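Local coordinates for carbohydrate binding module (Uncultured bacterium, PDB 2W3J), which probably binds uronic acid sugars as a calcium-containing carbohydrate binding module of family 35, at residues I57-G62 against G117-D122. Residues are numbered along the deposited sequence; the frame is centred on the assembly and turned at random.
Sequences IRFGNG and GLANID. With CA (calcium ion), chain C.
R58 and D122 both set CG anti to the backbone N (chi1 -173° and 179°), and the side chains run alongside each other in the same direction. R58 stays extended to NE, which carries its guanidinium to the carboxylate. R58 NH1 forms a salt bridge to D122 OD2 at 2.8 Å. The carboxylate oxygen lies in the guanidinium plane, but NH1 meets it from above the carboxylate plane, and the two planes are 64° apart. D122 OD1 binds a calcium ion at 2.4 Å, and D122 O binds the same ion. E5, E6, T26 and G29 complete the site, and R58 NH1 also donates a hydrogen bond to G24 O. A leucine in place of R58 would probably leave D122 OD2 without its charged mate and G24 O without the NH1 donor. The pair sits on strands 51-60 and 120-126, antiparallel neighbours in one sheet of the beta-sandwich. G60 and N120 are a hydrogen-bonded pair, joined by G60 N to N120 O at 2.8 Å and N120 N to G60 O. F59 and I121 form the next, non-hydrogen-bonded pair. D122 N donates a hydrogen bond to R58 O. On the face carrying F59 and I121, I121 CD1 packs against F59 CB at 3.9 Å. I121 CG2 meets I57 CG2 at the same distance. A119 CB lies 3.7 Å from F59 CD1, and the F59 ring packs edge-to-face with F83.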
ATOM      1  N   ILE A  57      -3.697   4.457  -2.611  1.00 14.19           N
ATOM      2  CA  ILE A  57      -3.780   3.056  -2.179  1.00 13.97           C
ATOM      3  C   ILE A  57      -5.190   2.587  -2.354  1.00 13.93           C
ATOM      4  O   ILE A  57      -6.128   3.246  -1.900  1.00 14.21           O
ATOM      5  CB  ILE A  57      -3.370   2.930  -0.687  1.00 13.87           C
ATOM      6  CG1 ILE A  57      -1.923   3.420  -0.529  1.00 15.45           C
ATOM      7  CG2 ILE A  57      -3.478   1.440  -0.222  1.00 14.46           C
ATOM      8  CD1 ILE A  57      -1.457   3.604   0.970  1.00 17.31           C
ATOM      9  N   ARG A  58      -5.371   1.472  -3.074  1.00 13.14           N
ATOM     10  CA  ARG A  58      -6.721   0.938  -3.274  1.00 13.16           C
ATOM     11  C   ARG A  58      -6.882  -0.255  -2.325  1.00 12.70           C
ATOM     12  O   ARG A  58      -5.999  -1.098  -2.218  1.00 12.54           O
ATOM     13  CB  ARG A  58      -6.916   0.491  -4.724  1.00 12.89           C
ATOM     14  CG  ARG A  58      -8.336   0.088  -5.074  1.00 12.97           C
ATOM     15  CD  ARG A  58      -8.470  -0.120  -6.609  1.00 15.65           C
ATOM     16  NE  ARG A  58      -9.859  -0.361  -7.007  1.00 18.86           N
ATOM     17  CZ  ARG A  58     -10.379  -1.560  -7.287  1.00 18.45           C
ATOM     18  NH1 ARG A  58      -9.649  -2.671  -7.179  1.00 18.36           N
ATOM     19  NH2 ARG A  58     -11.660  -1.639  -7.640  1.00 16.72           N
ATOM     20  N   PHE A  59      -7.997  -0.302  -1.612  1.00 12.39           N
ATOM     21  CA  PHE A  59      -8.110  -1.248  -0.507  1.00 12.39           C
ATOM     22  C   PHE A  59      -9.537  -1.687  -0.286  1.00 11.81           C
ATOM     23  O   PHE A  59     -10.503  -1.008  -0.724  1.00 12.68           O
ATOM     24  CB  PHE A  59      -7.555  -0.615   0.807  1.00 11.73           C
ATOM     25  CG  PHE A  59      -8.388   0.540   1.345  1.00 12.73           C
ATOM     26  CD1 PHE A  59      -9.368   0.325   2.339  1.00 13.64           C
ATOM     27  CD2 PHE A  59      -8.175   1.831   0.881  1.00 12.46           C
ATOM     28  CE1 PHE A  59     -10.117   1.394   2.851  1.00 14.61           C
ATOM     29  CE2 PHE A  59      -8.929   2.917   1.381  1.00 14.81           C
ATOM     30  CZ  PHE A  59      -9.891   2.702   2.375  1.00 16.69           C
ATOM     31  N   GLY A  60      -9.659  -2.820   0.398  1.00 12.89           N
ATOM     32  CA  GLY A  60     -10.963  -3.324   0.805  1.00 12.28           C
ATOM     33  C   GLY A  60     -11.019  -3.365   2.314  1.00 12.20           C
ATOM     34  O   GLY A  60     -10.089  -3.821   3.001  1.00 13.19           O
ATOM     35  N   ASN A  61     -12.108  -2.840   2.834  1.00 13.18           N
ATOM     36  CA  ASN A  61     -12.373  -2.958   4.270  1.00 14.36           C
ATOM     37  C   ASN A  61     -13.879  -2.885   4.511  1.00 14.08           C
ATOM     38  O   ASN A  61     -14.497  -1.819   4.469  1.00 14.54           O
ATOM     39  CB  ASN A  61     -11.624  -1.883   5.101  1.00 13.27           C
ATOM     40  CG  ASN A  61     -11.912  -2.041   6.598  1.00 15.63           C
ATOM     41  OD1 ASN A  61     -12.455  -3.065   6.994  1.00 15.98           O
ATOM     42  ND2 ASN A  61     -11.529  -1.036   7.431  1.00 15.63           N
ATOM     43  N   GLY A  62     -14.466  -4.051   4.741  1.00 15.68           N
ATOM     44  CA  GLY A  62     -15.897  -4.135   5.100  1.00 16.86           C
ATOM     45  C   GLY A  62     -16.032  -4.677   6.510  1.00 19.06           C
ATOM     46  O   GLY A  62     -17.103  -5.127   6.903  1.00 20.64           O
ATOM     47  N   GLY A 117      -4.829  -5.462  11.931  1.00 17.85           N
ATOM     48  CA  GLY A 117      -3.907  -5.476  10.773  1.00 15.75           C
ATOM     49  C   GLY A 117      -4.245  -4.441   9.715  1.00 15.20           C
ATOM     50  O   GLY A 117      -4.914  -3.433   9.983  1.00 14.14           O
ATOM     51  N   LEU A 118      -3.756  -4.663   8.483  1.00 14.16           N
ATOM     52  CA  LEU A 118      -4.136  -3.782   7.388  1.00 13.94           C
ATOM     53  C   LEU A 118      -5.498  -4.137   6.781  1.00 14.25           C
ATOM     54  O   LEU A 118      -5.965  -5.275   6.888  1.00 14.71           O
ATOM     55  CB  LEU A 118      -3.076  -3.848   6.281  1.00 14.03           C
ATOM     56  CG  LEU A 118      -1.645  -3.455   6.705  1.00 13.29           C
ATOM     57  CD1 LEU A 118      -0.678  -3.590   5.512  1.00 15.74           C
ATOM     58  CD2 LEU A 118      -1.689  -1.980   7.217  1.00 12.84           C
ATOM     59  N   ALA A 119      -6.131  -3.147   6.160  1.00 13.27           N
ATOM     60  CA  ALA A 119      -7.184  -3.418   5.176  1.00 13.06           C
ATOM     61  C   ALA A 119      -6.579  -4.330   4.101  1.00 13.06           C
ATOM     62  O   ALA A 119      -5.354  -4.480   3.995  1.00 12.76           O
ATOM     63  CB  ALA A 119      -7.659  -2.127   4.546  1.00 12.61           C
ATOM     64  N   ASN A 120      -7.433  -4.950   3.298  1.00 12.23           N
ATOM     65  CA  ASN A 120      -6.920  -5.765   2.192  1.00 12.68           C
ATOM     66  C   ASN A 120      -6.385  -4.790   1.159  1.00 12.25           C
ATOM     67  O   ASN A 120      -7.120  -3.953   0.672  1.00 13.82           O
ATOM     68  CB  ASN A 120      -8.051  -6.608   1.590  1.00 13.23           C
ATOM     69  CG  ASN A 120      -8.513  -7.692   2.539  1.00 14.02           C
ATOM     70  OD1 ASN A 120      -7.773  -8.102   3.447  1.00 14.12           O
ATOM     71  ND2 ASN A 120      -9.717  -8.226   2.290  1.00 13.27           N
ATOM     72  N   ILE A 121      -5.110  -4.922   0.811  1.00 11.45           N
ATOM     73  CA  ILE A 121      -4.482  -3.893  -0.058  1.00 11.52           C
ATOM     74  C   ILE A 121      -4.349  -4.415  -1.488  1.00 10.36           C
ATOM     75  O   ILE A 121      -3.643  -5.402  -1.733  1.00 12.74           O
ATOM     76  CB  ILE A 121      -3.107  -3.495   0.453  1.00 12.59           C
ATOM     77  CG1 ILE A 121      -3.190  -3.042   1.933  1.00 11.88           C
ATOM     78  CG2 ILE A 121      -2.505  -2.376  -0.487  1.00 11.72           C
ATOM     79  CD1 ILE A 121      -4.155  -1.859   2.133  1.00 12.56           C
ATOM     80  N   ASP A 122      -5.084  -3.789  -2.403  1.00 11.07           N
ATOM     81  CA  ASP A 122      -5.114  -4.227  -3.812  1.00 12.14           C
ATOM     82  C   ASP A 122      -3.852  -3.750  -4.544  1.00 13.29           C
ATOM     83  O   ASP A 122      -3.228  -4.490  -5.307  1.00 13.42           O
ATOM     84  CB  ASP A 122      -6.352  -3.632  -4.481  1.00 12.40           C
ATOM     85  CG  ASP A 122      -6.446  -4.003  -5.937  1.00 15.43           C
ATOM     86  OD1 ASP A 122      -6.060  -5.159  -6.269  1.00 14.88           O
ATOM     87  OD2 ASP A 122      -6.921  -3.148  -6.708  1.00 19.69           O
TER
HETATM   88 CA    CA C1139      -4.010  -6.270  -6.744  1.00 22.79          CA